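Local coordinates for designed Anbu Protein (Synthetic construct, PDB 5LOY) that probably acts as a proteasome-like N-terminal nucleophile hydrolase in protein degradation, built as a designed ancestral beta subunit that forms a helical assembly, at residues 7-12 with 161-166; 31-36 with 204-209; 44-49 with 110-115. All coordinates share one frame; numbering follows the deposited sequence.

Contact 1 (7-12 with 161-166)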
ATOM      1  N   ARG A   7       9.930  -2.003  17.217  1.00 36.04           N
ATOM      2  CA  ARG A   7      10.464  -2.513  18.471  1.00 38.59           C
ATOM      3  C   ARG A   7      11.376  -3.744  18.285  1.00 40.55           C
ATOM      4  O   ARG A   7      10.980  -4.740  17.699  1.00 42.76           O
ATOM      5  CB  ARG A   7       9.305  -2.887  19.356  1.00 40.94           C
ATOM      6  CG  ARG A   7       9.730  -3.188  20.776  1.00 47.03           C
ATOM      7  CD  ARG A   7       8.803  -4.200  21.381  1.00 50.87           C
ATOM      8  NE  ARG A   7       9.030  -4.335  22.808  1.00 55.85           N
ATOM      9  CZ  ARG A   7       8.649  -5.399  23.525  1.00 59.42           C
ATOM     10  NH1 ARG A   7       8.019  -6.426  22.944  1.00 56.14           N
ATOM     11  NH2 ARG A   7       8.914  -5.437  24.830  1.00 61.35           N
ATOM     12  N   LEU A   8      12.593  -3.676  18.810  1.00 43.06           N
ATOM     13  CA  LEU A   8      13.604  -4.712  18.616  1.00 44.32           C
ATOM     14  C   LEU A   8      14.225  -5.078  19.937  1.00 45.83           C
ATOM     15  O   LEU A   8      14.120  -4.335  20.906  1.00 43.96           O
ATOM     16  CB  LEU A   8      14.693  -4.172  17.699  1.00 46.14           C
ATOM     17  CG  LEU A   8      14.112  -3.419  16.510  1.00 46.18           C
ATOM     18  CD1 LEU A   8      15.014  -2.289  16.103  1.00 49.00           C
ATOM     19  CD2 LEU A   8      13.857  -4.361  15.368  1.00 46.83           C
ATOM     20  N   ASP A   9      14.900  -6.219  19.979  1.00 47.99           N
ATOM     21  CA  ASP A   9      15.623  -6.603  21.178  1.00 51.09           C
ATOM     22  C   ASP A   9      16.601  -5.511  21.575  1.00 49.81           C
ATOM     23  O   ASP A   9      16.725  -5.191  22.752  1.00 48.93           O
ATOM     24  CB  ASP A   9      16.366  -7.938  20.988  1.00 56.75           C
ATOM     25  CG  ASP A   9      15.417  -9.152  20.923  1.00 62.70           C
ATOM     26  OD1 ASP A   9      14.181  -8.985  21.114  1.00 63.21           O
ATOM     27  OD2 ASP A   9      15.908 -10.283  20.658  1.00 70.29           O
ATOM     28  N   GLU A  10      17.262  -4.912  20.585  1.00 48.81           N
ATOM     29  CA  GLU A  10      18.272  -3.872  20.819  1.00 50.11           C
ATOM     30  C   GLU A  10      17.711  -2.499  21.239  1.00 46.37           C
ATOM     31  O   GLU A  10      18.472  -1.665  21.701  1.00 45.63           O
ATOM     32  CB  GLU A  10      19.123  -3.673  19.544  1.00 54.72           C
ATOM     33  CG  GLU A  10      20.283  -4.650  19.335  1.00 58.68           C
ATOM     34  CD  GLU A  10      21.143  -4.342  18.081  1.00 63.01           C
ATOM     35  OE1 GLU A  10      21.069  -3.211  17.500  1.00 61.24           O
ATOM     36  OE2 GLU A  10      21.919  -5.250  17.656  1.00 66.87           O
ATOM     37  N   GLY A  11      16.409  -2.247  21.037  1.00 43.65           N
ATOM     38  CA  GLY A  11      15.819  -0.920  21.277  1.00 42.90           C
ATOM     39  C   GLY A  11      14.589  -0.554  20.436  1.00 41.48           C
ATOM     40  O   GLY A  11      13.775  -1.398  20.140  1.00 40.97           O
ATOM     41  N   LEU A  12      14.433   0.730  20.107  1.00 41.67           N
ATOM     42  CA  LEU A  12      13.271   1.240  19.366  1.00 39.41           C
ATOM     43  C   LEU A  12      13.706   2.204  18.268  1.00 36.83           C
ATOM     44  O   LEU A  12      14.691   2.939  18.419  1.00 36.90           O
ATOM     45  CB  LEU A  12      12.336   2.010  20.286  1.00 41.30           C
ATOM     46  CG  LEU A  12      11.741   1.320  21.509  1.00 45.73           C
ATOM     47  CD1 LEU A  12      11.257   2.339  22.532  1.00 46.71           C
ATOM     48  CD2 LEU A  12      10.589   0.412  21.105  1.00 44.74           C
ATOM     49  N   THR A 161      12.530  -8.205  12.210  1.00 38.80           N
ATOM     50  CA  THR A 161      12.322  -9.223  13.224  1.00 40.53           C
ATOM     51  C   THR A 161      12.884  -8.666  14.520  1.00 42.91           C
ATOM     52  O   THR A 161      13.614  -7.671  14.504  1.00 43.01           O
ATOM     53  CB  THR A 161      13.070 -10.556  12.914  1.00 42.52           C
ATOM     54  OG1 THR A 161      14.472 -10.422  13.202  1.00 43.57           O
ATOM     55  CG2 THR A 161      12.860 -11.006  11.469  1.00 39.62           C
ATOM     56  N   PRO A 162      12.550  -9.301  15.652  1.00 44.95           N
ATOM     57  CA  PRO A 162      13.118  -8.883  16.934  1.00 45.84           C
ATOM     58  C   PRO A 162      14.645  -8.855  16.919  1.00 48.69           C
ATOM     59  O   PRO A 162      15.261  -8.113  17.673  1.00 48.35           O
ATOM     60  CB  PRO A 162      12.645  -9.976  17.887  1.00 47.68           C
ATOM     61  CG  PRO A 162      11.409 -10.543  17.261  1.00 47.21           C
ATOM     62  CD  PRO A 162      11.544 -10.376  15.788  1.00 44.73           C
ATOM     63  N   ASP A 163      15.254  -9.681  16.077  1.00 51.00           N
ATOM     64  CA  ASP A 163      16.707  -9.768  16.027  1.00 54.10           C
ATOM     65  C   ASP A 163      17.366  -8.694  15.143  1.00 47.88           C
ATOM     66  O   ASP A 163      18.562  -8.555  15.136  1.00 46.58           O
ATOM     67  CB  ASP A 163      17.111 -11.164  15.544  1.00 62.76           C
ATOM     68  CG  ASP A 163      18.425 -11.626  16.147  1.00 76.85           C
ATOM     69  OD1 ASP A 163      18.645 -11.431  17.370  1.00 87.80           O
ATOM     70  OD2 ASP A 163      19.253 -12.194  15.400  1.00 89.31           O
ATOM     71  N   THR A 164      16.581  -7.935  14.398  1.00 44.39           N
ATOM     72  CA  THR A 164      17.121  -6.925  13.499  1.00 42.44           C
ATOM     73  C   THR A 164      17.885  -5.853  14.274  1.00 42.77           C
ATOM     74  O   THR A 164      17.473  -5.466  15.368  1.00 43.21           O
ATOM     75  CB  THR A 164      15.992  -6.262  12.695  1.00 38.92           C
ATOM     76  OG1 THR A 164      15.283  -7.261  11.942  1.00 39.16           O
ATOM     77  CG2 THR A 164      16.538  -5.213  11.747  1.00 38.65           C
ATOM     78  N   SER A 165      18.984  -5.370  13.709  1.00 42.53           N
ATOM     79  CA  SER A 165      19.819  -4.351  14.394  1.00 44.93           C
ATOM     80  C   SER A 165      19.177  -2.974  14.277  1.00 42.76           C
ATOM     81  O   SER A 165      18.359  -2.751  13.389  1.00 41.50           O
ATOM     82  CB  SER A 165      21.221  -4.295  13.793  1.00 45.32           C
ATOM     83  OG  SER A 165      21.177  -3.704  12.494  1.00 46.89           O
ATOM     84  N   LEU A 166      19.534  -2.060  15.170  1.00 42.62           N
ATOM     85  CA  LEU A 166      18.996  -0.698  15.105  1.00 41.74           C
ATOM     86  C   LEU A 166      19.324  -0.037  13.785  1.00 42.83           C
ATOM     87  O   LEU A 166      18.468   0.619  13.201  1.00 40.81           O
ATOM     88  CB  LEU A 166      19.537   0.164  16.235  1.00 42.63           C
ATOM     89  CG  LEU A 166      19.062  -0.203  17.641  1.00 44.64           C
ATOM     90  CD1 LEU A 166      19.747   0.689  18.649  1.00 45.63           C
ATOM     91  CD2 LEU A 166      17.542  -0.082  17.759  1.00 44.96           C
TER
HETATM   92  O   HOH W   1      17.604  -6.459  17.825  1.00 44.35           O

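Contact 2 (31-36 with 204-209)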
ATOM      1  N   ARG A  31       5.442  19.155  12.315  1.00 42.65           N
ATOM      2  CA  ARG A  31       6.173  18.043  12.943  1.00 46.15           C
ATOM      3  C   ARG A  31       5.192  17.078  13.659  1.00 42.80           C
ATOM      4  O   ARG A  31       4.273  17.531  14.316  1.00 41.52           O
ATOM      5  CB  ARG A  31       7.171  18.653  13.942  1.00 53.78           C
ATOM      6  CG  ARG A  31       8.193  17.702  14.550  1.00 64.17           C
ATOM      7  CD  ARG A  31       8.987  18.352  15.695  1.00 71.08           C
ATOM      8  NE  ARG A  31      10.409  17.979  15.638  1.00 75.95           N
ATOM      9  CZ  ARG A  31      11.369  18.699  15.052  1.00 74.91           C
ATOM     10  NH1 ARG A  31      11.105  19.858  14.468  1.00 73.82           N
ATOM     11  NH2 ARG A  31      12.613  18.253  15.056  1.00 78.05           N
ATOM     12  N   LYS A  32       5.407  15.769  13.547  1.00 39.89           N
ATOM     13  CA  LYS A  32       4.509  14.788  14.142  1.00 39.47           C
ATOM     14  C   LYS A  32       5.119  13.915  15.233  1.00 37.94           C
ATOM     15  O   LYS A  32       4.481  12.981  15.708  1.00 36.76           O
ATOM     16  CB  LYS A  32       3.962  13.898  13.040  1.00 42.46           C
ATOM     17  CG  LYS A  32       3.188  14.681  11.981  1.00 47.61           C
ATOM     18  CD  LYS A  32       2.865  13.779  10.809  1.00 52.26           C
ATOM     19  CE  LYS A  32       2.432  14.545   9.560  1.00 56.63           C
ATOM     20  NZ  LYS A  32       1.166  15.282   9.801  1.00 58.24           N
ATOM     21  N   MET A  33       6.345  14.234  15.639  1.00 38.64           N
ATOM     22  CA  MET A  33       7.080  13.505  16.659  1.00 38.55           C
ATOM     23  C   MET A  33       7.261  14.415  17.856  1.00 39.54           C
ATOM     24  O   MET A  33       7.709  15.567  17.707  1.00 40.87           O
ATOM     25  CB  MET A  33       8.442  13.073  16.122  1.00 39.71           C
ATOM     26  CG  MET A  33       9.306  12.292  17.108  1.00 42.41           C
ATOM     27  SD  MET A  33      10.896  11.749  16.451  1.00 46.06           S
ATOM     28  CE  MET A  33      10.355  10.506  15.284  1.00 40.41           C
ATOM     29  N   HIS A  34       6.899  13.895  19.038  1.00 38.26           N
ATOM     30  CA  HIS A  34       6.996  14.620  20.308  1.00 40.60           C
ATOM     31  C   HIS A  34       7.700  13.727  21.339  1.00 41.06           C
ATOM     32  O   HIS A  34       7.342  12.565  21.521  1.00 39.59           O
ATOM     33  CB  HIS A  34       5.609  15.011  20.831  1.00 41.47           C
ATOM     34  CG  HIS A  34       4.761  15.710  19.822  1.00 44.24           C
ATOM     35  ND1 HIS A  34       4.628  17.083  19.778  1.00 47.06           N
ATOM     36  CD2 HIS A  34       4.020  15.228  18.793  1.00 45.13           C
ATOM     37  CE1 HIS A  34       3.831  17.416  18.777  1.00 46.40           C
ATOM     38  NE2 HIS A  34       3.453  16.309  18.160  1.00 46.54           N
ATOM     39  N   VAL A  35       8.679  14.297  22.029  1.00 42.15           N
ATOM     40  CA  VAL A  35       9.532  13.562  22.929  1.00 43.07           C
ATOM     41  C   VAL A  35       9.427  14.098  24.362  1.00 44.66           C
ATOM     42  O   VAL A  35       9.508  15.295  24.604  1.00 42.12           O
ATOM     43  CB  VAL A  35      10.988  13.638  22.452  1.00 44.43           C
ATOM     44  CG1 VAL A  35      11.905  12.900  23.415  1.00 45.77           C
ATOM     45  CG2 VAL A  35      11.103  13.055  21.054  1.00 42.63           C
ATOM     46  N   PHE A  36       9.221  13.180  25.299  1.00 46.25           N
ATOM     47  CA  PHE A  36       9.195  13.489  26.722  1.00 48.84           C
ATOM     48  C   PHE A  36      10.337  12.692  27.347  1.00 47.66           C
ATOM     49  O   PHE A  36      10.332  11.474  27.317  1.00 44.42           O
ATOM     50  CB  PHE A  36       7.825  13.121  27.297  1.00 50.69           C
ATOM     51  CG  PHE A  36       6.687  13.725  26.529  1.00 51.27           C
ATOM     52  CD1 PHE A  36       6.218  13.120  25.383  1.00 50.21           C
ATOM     53  CD2 PHE A  36       6.127  14.948  26.918  1.00 54.66           C
ATOM     54  CE1 PHE A  36       5.190  13.701  24.646  1.00 51.15           C
ATOM     55  CE2 PHE A  36       5.094  15.544  26.189  1.00 54.36           C
ATOM     56  CZ  PHE A  36       4.626  14.909  25.049  1.00 53.64           C
ATOM     57  N   GLY A 204      19.400   9.005  22.225  1.00 61.31           N
ATOM     58  CA  GLY A 204      20.767   8.833  21.698  1.00 62.80           C
ATOM     59  C   GLY A 204      20.937   9.526  20.362  1.00 62.04           C
ATOM     60  O   GLY A 204      21.748  10.425  20.226  1.00 65.53           O
ATOM     61  N   HIS A 205      20.135   9.118  19.387  1.00 58.93           N
ATOM     62  CA  HIS A 205      20.186   9.708  18.062  1.00 57.14           C
ATOM     63  C   HIS A 205      18.814  10.208  17.631  1.00 52.34           C
ATOM     64  O   HIS A 205      17.811   9.486  17.685  1.00 48.76           O
ATOM     65  CB  HIS A 205      20.739   8.749  16.997  1.00 61.04           C
ATOM     66  CG  HIS A 205      22.106   8.202  17.306  1.00 70.08           C
ATOM     67  ND1 HIS A 205      22.399   6.851  17.419  1.00 73.38           N
ATOM     68  CD2 HIS A 205      23.278   8.854  17.488  1.00 72.89           C
ATOM     69  CE1 HIS A 205      23.691   6.708  17.677  1.00 74.89           C
ATOM     70  NE2 HIS A 205      24.244   7.907  17.718  1.00 73.41           N
ATOM     71  N   ARG A 206      18.773  11.466  17.218  1.00 49.66           N
ATOM     72  CA  ARG A 206      17.549  12.079  16.745  1.00 47.66           C
ATOM     73  C   ARG A 206      17.912  13.168  15.756  1.00 48.01           C
ATOM     74  O   ARG A 206      18.721  14.043  16.063  1.00 47.21           O
ATOM     75  CB  ARG A 206      16.761  12.626  17.927  1.00 48.63           C
ATOM     76  CG  ARG A 206      16.054  13.954  17.741  1.00 50.85           C
ATOM     77  CD  ARG A 206      14.568  13.846  17.562  1.00 49.59           C
ATOM     78  NE  ARG A 206      13.885  14.690  18.546  1.00 52.84           N
ATOM     79  CZ  ARG A 206      12.688  15.255  18.375  1.00 54.63           C
ATOM     80  NH1 ARG A 206      12.168  15.985  19.364  1.00 55.07           N
ATOM     81  NH2 ARG A 206      11.996  15.091  17.238  1.00 56.03           N
ATOM     82  N   ARG A 207      17.335  13.105  14.563  1.00 46.76           N
ATOM     83  CA  ARG A 207      17.504  14.191  13.613  1.00 48.37           C
ATOM     84  C   ARG A 207      16.366  14.372  12.626  1.00 45.38           C
ATOM     85  O   ARG A 207      15.459  13.554  12.528  1.00 41.55           O
ATOM     86  CB  ARG A 207      18.837  14.077  12.867  1.00 51.09           C
ATOM     87  CG  ARG A 207      18.922  12.971  11.840  1.00 51.61           C
ATOM     88  CD  ARG A 207      20.359  12.885  11.320  1.00 55.46           C
ATOM     89  NE  ARG A 207      20.461  12.034  10.131  1.00 57.25           N
ATOM     90  CZ  ARG A 207      20.479  12.464   8.863  1.00 55.99           C
ATOM     91  NH1 ARG A 207      20.398  13.755   8.570  1.00 56.49           N
ATOM     92  NH2 ARG A 207      20.571  11.577   7.881  1.00 55.27           N
ATOM     93  N   ARG A 208      16.454  15.500  11.931  1.00 45.86           N
ATOM     94  CA  ARG A 208      15.554  15.904  10.887  1.00 47.06           C
ATOM     95  C   ARG A 208      16.247  15.678   9.520  1.00 43.42           C
ATOM     96  O   ARG A 208      17.395  16.042   9.316  1.00 43.41           O
ATOM     97  CB  ARG A 208      15.183  17.371  11.131  1.00 53.10           C
ATOM     98  CG  ARG A 208      14.355  18.045  10.041  1.00 60.78           C
ATOM     99  CD  ARG A 208      13.464  19.181  10.577  1.00 64.40           C
ATOM    100  NE  ARG A 208      12.140  18.689  10.984  1.00 62.88           N
ATOM    101  CZ  ARG A 208      11.041  19.438  11.055  1.00 62.91           C
ATOM    102  NH1 ARG A 208      11.102  20.728  10.779  1.00 62.43           N
ATOM    103  NH2 ARG A 208       9.875  18.893  11.418  1.00 65.44           N
ATOM    104  N   ILE A 209      15.535  15.029   8.609  1.00 40.18           N
ATOM    105  CA  ILE A 209      16.035  14.706   7.283  1.00 39.64           C
ATOM    106  C   ILE A 209      15.263  15.516   6.250  1.00 40.03           C
ATOM    107  O   ILE A 209      14.074  15.280   6.046  1.00 38.30           O
ATOM    108  CB  ILE A 209      15.823  13.211   7.016  1.00 38.24           C
ATOM    109  CG1 ILE A 209      16.728  12.389   7.931  1.00 38.31           C
ATOM    110  CG2 ILE A 209      16.142  12.855   5.570  1.00 38.56           C
ATOM    111  CD1 ILE A 209      16.402  10.908   7.947  1.00 37.71           C
TER
HETATM  112  O   HOH W   2       9.767  17.282  20.939  1.00 19.57           O

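Contact 3 (44-49 with 110-115)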
ATOM      1  N   ILE A  44      10.028   8.854  26.464  1.00 41.92           N
ATOM      2  CA  ILE A  44       8.738   8.526  25.846  1.00 41.38           C
ATOM      3  C   ILE A  44       8.557   9.303  24.555  1.00 39.37           C
ATOM      4  O   ILE A  44       8.761  10.511  24.537  1.00 41.44           O
ATOM      5  CB  ILE A  44       7.601   8.866  26.803  1.00 42.73           C
ATOM      6  CG1 ILE A  44       7.660   7.915  27.992  1.00 44.96           C
ATOM      7  CG2 ILE A  44       6.257   8.738  26.103  1.00 41.76           C
ATOM      8  CD1 ILE A  44       6.728   8.312  29.098  1.00 47.74           C
ATOM      9  N   VAL A  45       8.175   8.618  23.485  1.00 37.99           N
ATOM     10  CA  VAL A  45       8.023   9.244  22.183  1.00 37.68           C
ATOM     11  C   VAL A  45       6.615   9.036  21.675  1.00 36.17           C
ATOM     12  O   VAL A  45       6.119   7.916  21.701  1.00 35.41           O
ATOM     13  CB  VAL A  45       8.956   8.618  21.144  1.00 37.87           C
ATOM     14  CG1 VAL A  45       8.832   9.356  19.820  1.00 37.56           C
ATOM     15  CG2 VAL A  45      10.387   8.639  21.634  1.00 39.38           C
ATOM     16  N   LEU A  46       5.991  10.123  21.217  1.00 36.40           N
ATOM     17  CA  LEU A  46       4.612  10.117  20.721  1.00 35.33           C
ATOM     18  C   LEU A  46       4.546  10.587  19.258  1.00 34.27           C
ATOM     19  O   LEU A  46       5.036  11.661  18.931  1.00 35.78           O
ATOM     20  CB  LEU A  46       3.754  11.012  21.615  1.00 35.91           C
ATOM     21  CG  LEU A  46       2.277  11.206  21.251  1.00 35.91           C
ATOM     22  CD1 LEU A  46       1.491   9.913  21.421  1.00 36.28           C
ATOM     23  CD2 LEU A  46       1.664  12.286  22.112  1.00 36.43           C
ATOM     24  N   LEU A  47       3.969   9.772  18.383  1.00 33.53           N
ATOM     25  CA  LEU A  47       3.776  10.133  16.988  1.00 33.25           C
ATOM     26  C   LEU A  47       2.279  10.293  16.749  1.00 33.41           C
ATOM     27  O   LEU A  47       1.485   9.473  17.226  1.00 32.59           O
ATOM     28  CB  LEU A  47       4.333   9.058  16.051  1.00 32.53           C
ATOM     29  CG  LEU A  47       5.733   8.514  16.328  1.00 32.88           C
ATOM     30  CD1 LEU A  47       6.081   7.402  15.344  1.00 32.09           C
ATOM     31  CD2 LEU A  47       6.799   9.599  16.279  1.00 33.18           C
ATOM     32  N   THR A  48       1.932  11.317  15.965  1.00 32.91           N
ATOM     33  CA  THR A  48       0.555  11.677  15.692  1.00 35.30           C
ATOM     34  C   THR A  48       0.096  11.500  14.228  1.00 34.75           C
ATOM     35  O   THR A  48       0.880  11.631  13.291  1.00 35.20           O
ATOM     36  CB  THR A  48       0.309  13.145  16.071  1.00 37.74           C
ATOM     37  OG1 THR A  48       1.014  14.006  15.175  1.00 38.27           O
ATOM     38  CG2 THR A  48       0.781  13.404  17.475  1.00 39.00           C
ATOM     39  N   ALA A  49      -1.191  11.235  14.042  1.00 33.34           N
ATOM     40  CA  ALA A  49      -1.792  11.208  12.705  1.00 32.41           C
ATOM     41  C   ALA A  49      -3.266  11.576  12.760  1.00 32.42           C
ATOM     42  O   ALA A  49      -3.927  11.385  13.784  1.00 34.10           O
ATOM     43  CB  ALA A  49      -1.643   9.836  12.110  1.00 31.97           C
ATOM     44  N   ALA A 110      -8.349  10.884  14.878  1.00 48.26           N
ATOM     45  CA  ALA A 110      -6.914  10.934  15.076  1.00 45.82           C
ATOM     46  C   ALA A 110      -6.409   9.641  15.655  1.00 42.05           C
ATOM     47  O   ALA A 110      -7.164   8.814  16.131  1.00 41.41           O
ATOM     48  CB  ALA A 110      -6.550  12.088  15.992  1.00 48.47           C
ATOM     49  N   SER A 111      -5.104   9.488  15.628  1.00 40.26           N
ATOM     50  CA  SER A 111      -4.491   8.203  15.906  1.00 40.14           C
ATOM     51  C   SER A 111      -3.030   8.410  16.335  1.00 36.25           C
ATOM     52  O   SER A 111      -2.389   9.353  15.882  1.00 35.12           O
ATOM     53  CB  SER A 111      -4.570   7.367  14.627  1.00 40.52           C
ATOM     54  OG  SER A 111      -4.284   6.044  14.937  1.00 44.66           O
ATOM     55  N   PHE A 112      -2.497   7.537  17.189  1.00 34.59           N
ATOM     56  CA  PHE A 112      -1.164   7.753  17.730  1.00 32.23           C
ATOM     57  C   PHE A 112      -0.352   6.475  17.863  1.00 33.17           C
ATOM     58  O   PHE A 112      -0.897   5.370  17.986  1.00 32.96           O
ATOM     59  CB  PHE A 112      -1.262   8.385  19.114  1.00 33.87           C
ATOM     60  CG  PHE A 112      -2.075   9.661  19.159  1.00 35.27           C
ATOM     61  CD1 PHE A 112      -3.449   9.620  19.295  1.00 35.54           C
ATOM     62  CD2 PHE A 112      -1.454  10.892  19.057  1.00 35.05           C
ATOM     63  CE1 PHE A 112      -4.190  10.775  19.315  1.00 36.67           C
ATOM     64  CE2 PHE A 112      -2.183  12.043  19.092  1.00 36.12           C
ATOM     65  CZ  PHE A 112      -3.555  11.991  19.223  1.00 38.03           C
ATOM     66  N   ILE A 113       0.965   6.651  17.908  1.00 32.76           N
ATOM     67  CA  ILE A 113       1.882   5.603  18.303  1.00 32.24           C
ATOM     68  C   ILE A 113       2.688   6.109  19.475  1.00 33.12           C
ATOM     69  O   ILE A 113       3.163   7.252  19.456  1.00 34.89           O
ATOM     70  CB  ILE A 113       2.848   5.258  17.168  1.00 32.95           C
ATOM     71  CG1 ILE A 113       2.104   4.450  16.114  1.00 34.34           C
ATOM     72  CG2 ILE A 113       4.038   4.454  17.684  1.00 32.61           C
ATOM     73  CD1 ILE A 113       2.882   4.291  14.816  1.00 36.12           C
ATOM     74  N   LEU A 114       2.818   5.286  20.506  1.00 32.85           N
ATOM     75  CA  LEU A 114       3.454   5.709  21.735  1.00 34.26           C
ATOM     76  C   LEU A 114       4.429   4.645  22.114  1.00 34.79           C
ATOM     77  O   LEU A 114       4.066   3.478  22.226  1.00 37.92           O
ATOM     78  CB  LEU A 114       2.419   5.857  22.856  1.00 36.39           C
ATOM     79  CG  LEU A 114       3.033   6.229  24.213  1.00 38.84           C
ATOM     80  CD1 LEU A 114       3.387   7.698  24.233  1.00 40.11           C
ATOM     81  CD2 LEU A 114       2.100   5.944  25.356  1.00 40.33           C
ATOM     82  N   GLY A 115       5.666   5.030  22.360  1.00 34.54           N
ATOM     83  CA  GLY A 115       6.659   4.063  22.841  1.00 34.93           C
ATOM     84  C   GLY A 115       7.776   4.673  23.633  1.00 35.27           C
ATOM     85  O   GLY A 115       7.905   5.887  23.709  1.00 37.41           O
TER

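Contact 1 (7-12 with 161-166)
The backbone N of D9 donates to the carbonyl O of P162 over 3.0 Å, nearly straight at 170° and directed onto a lone pair in the carbonyl plane. A second bond ties the two segments at L166, whose backbone N meets E10 OE1 at 3.0 Å, approaching from above the carboxylate plane. E10 has CG beside its own backbone N (chi1 -83°), and from there the chain runs extended to carry OE1 to the first residue of helix 166-183. The amino end of that helix would be expected to favour the negative charge. S165, at the N-cap position, accepts the backbone N-H of D168 on its OG, while its CB lies close to both carboxylate oxygens of E10. A bridging water accepts from E10 N and donates to P162 O at 2.9 Å and to T164 O at 2.7 Å, so P162 O is gripped by two donors.

Two type I turns face each other. L8 to G11 closes the hairpin between strands 2-8 and 11-21, and T161 to T164 joins helices 153-159 and 166-183, so the contact fastens a sheet to its helical layer in the alpha-beta-beta-alpha sandwich of proteasome subunits. The backbone angles of G11 call for glycine. In the second turn, T161 N is held by T164 OG1 at 2.9 Å.

The methyls of L8 part ways: CD1 touches L166 CD2 at 3.7 Å, the two side chains crossing at a slant, and CD2 rests on T161 O at 3.4 Å. At the exposed margin, D9 OD1 lies 3.7 Å from P162 CB.

Contact 2 (31-36 with 204-209)
R31 and R208 stack their guanidinium groups almost flat on each other, with planes 17° apart and centres 4.1 Å apart. R31 NH1 sits over the middle of the R208 group, 3.4 Å from R208 NH2. The two cations share D192, which forms a salt bridge with R31 NH2 and a long, weak ion pair with R208 NH2. This carboxylate probably offsets part of the charge brought together here.

R206 meets R31 differently. Its NH2 comes to the edge of the R31 group, near that group's plane and 3.7 Å from R31 NE, with the two guanidinium planes turned 82° apart. A water at the edge of the R206 group links its NH1 to V35 N, both bonds being weak.

The guanidinium of R206 also lies against two apolar side chains of strand 33-38. Bends at chi2 (105°) and chi3 bring it alongside M33 and V35, where V35 CG2 lies over one face, displaced toward the rim and 3.5 Å from R206 NH1. M33 SD approaches R206 NH2 obliquely at 3.6 Å. Were R206 replaced by an alanine, V35 CG2 and M33 SD would probably lose the flat group against them, and a gap would be likely to open between the strands.

K32, next along the chain to R31, takes no part; its NZ is hydrogen-bonded to T20 OG1 and weakly to T1 OG1, consistent with the lysine of a proteasome-type active site. The arginines lie between strand 205-209 of one sheet and strand 33-38 of the other, R31 coming from just before the latter, in the sandwich characteristic of N-terminal nucleophile hydrolases.

Contact 3 (44-49 with 110-115)
F112 packs its side chain along L46, L47 and T48 of the neighbouring strand. CB lies 3.5 Å from L47 O and 3.9 Å from L46 CD1. With CG set beside the backbone N (chi1 -55°), the ring rises from the sheet on the face that also carries L46 and T48. CD2 then meets T48 CG2 at 3.7 Å and L46 CD1 at 3.9 Å, and CE2 comes to 3.6 Å from T48 CG2. That methyl stands at the ring edge, near its plane. V58 of helix 52-62 packs on the same phenylalanine.

The two strands are antiparallel neighbours inside the five-stranded sheet of the proteasome-type sandwich. V45 with G115, L47 with I113 and A49 with S111 are its hydrogen-bonded pairs here, each joined by two backbone bonds. The bonds are close to straight at V45 and L47 and more bent at A49, where A49 N to S111 O makes 136°. L46 with L114 and T48 with F112 are the non-hydrogen-bonded pairs between them.

On the F112 face, L114 has CG anti to its backbone N (chi1 177°), and its CD1 reaches I44 CG2 at 3.6 Å and L46 CD1 at 4.1 Å. I44 and L114 pack on helix 79-94, L46 on helix 52-62. The other face bears L47 and I113, whose CB atoms are 4.2 Å apart, with A49 and S111. I113, A49 and S111 pack on strand 143-147 of the second sheet, and A49 also touches T1.

Contacts 2 and 3 adjoin, their centres about 12 Å apart, because strands 33-38 and 42-50 are neighbours in the five-stranded sheet: H34 and F36 pair with L46 and I44, and M33 packs on L47. Contact 1 lies about 19 Å from each, centre to centre, yet shares the six-stranded sheet with contact 2 through strands 2-8, 11-21 and 205-209. Along the chain, contact 3 is nested within the loops closed by both others, whereas the segments of contacts 1 and 2 alternate. Contact 3 thus builds one sheet, contact 2 joins it to the second, and contact 1 ties that second sheet to its helices.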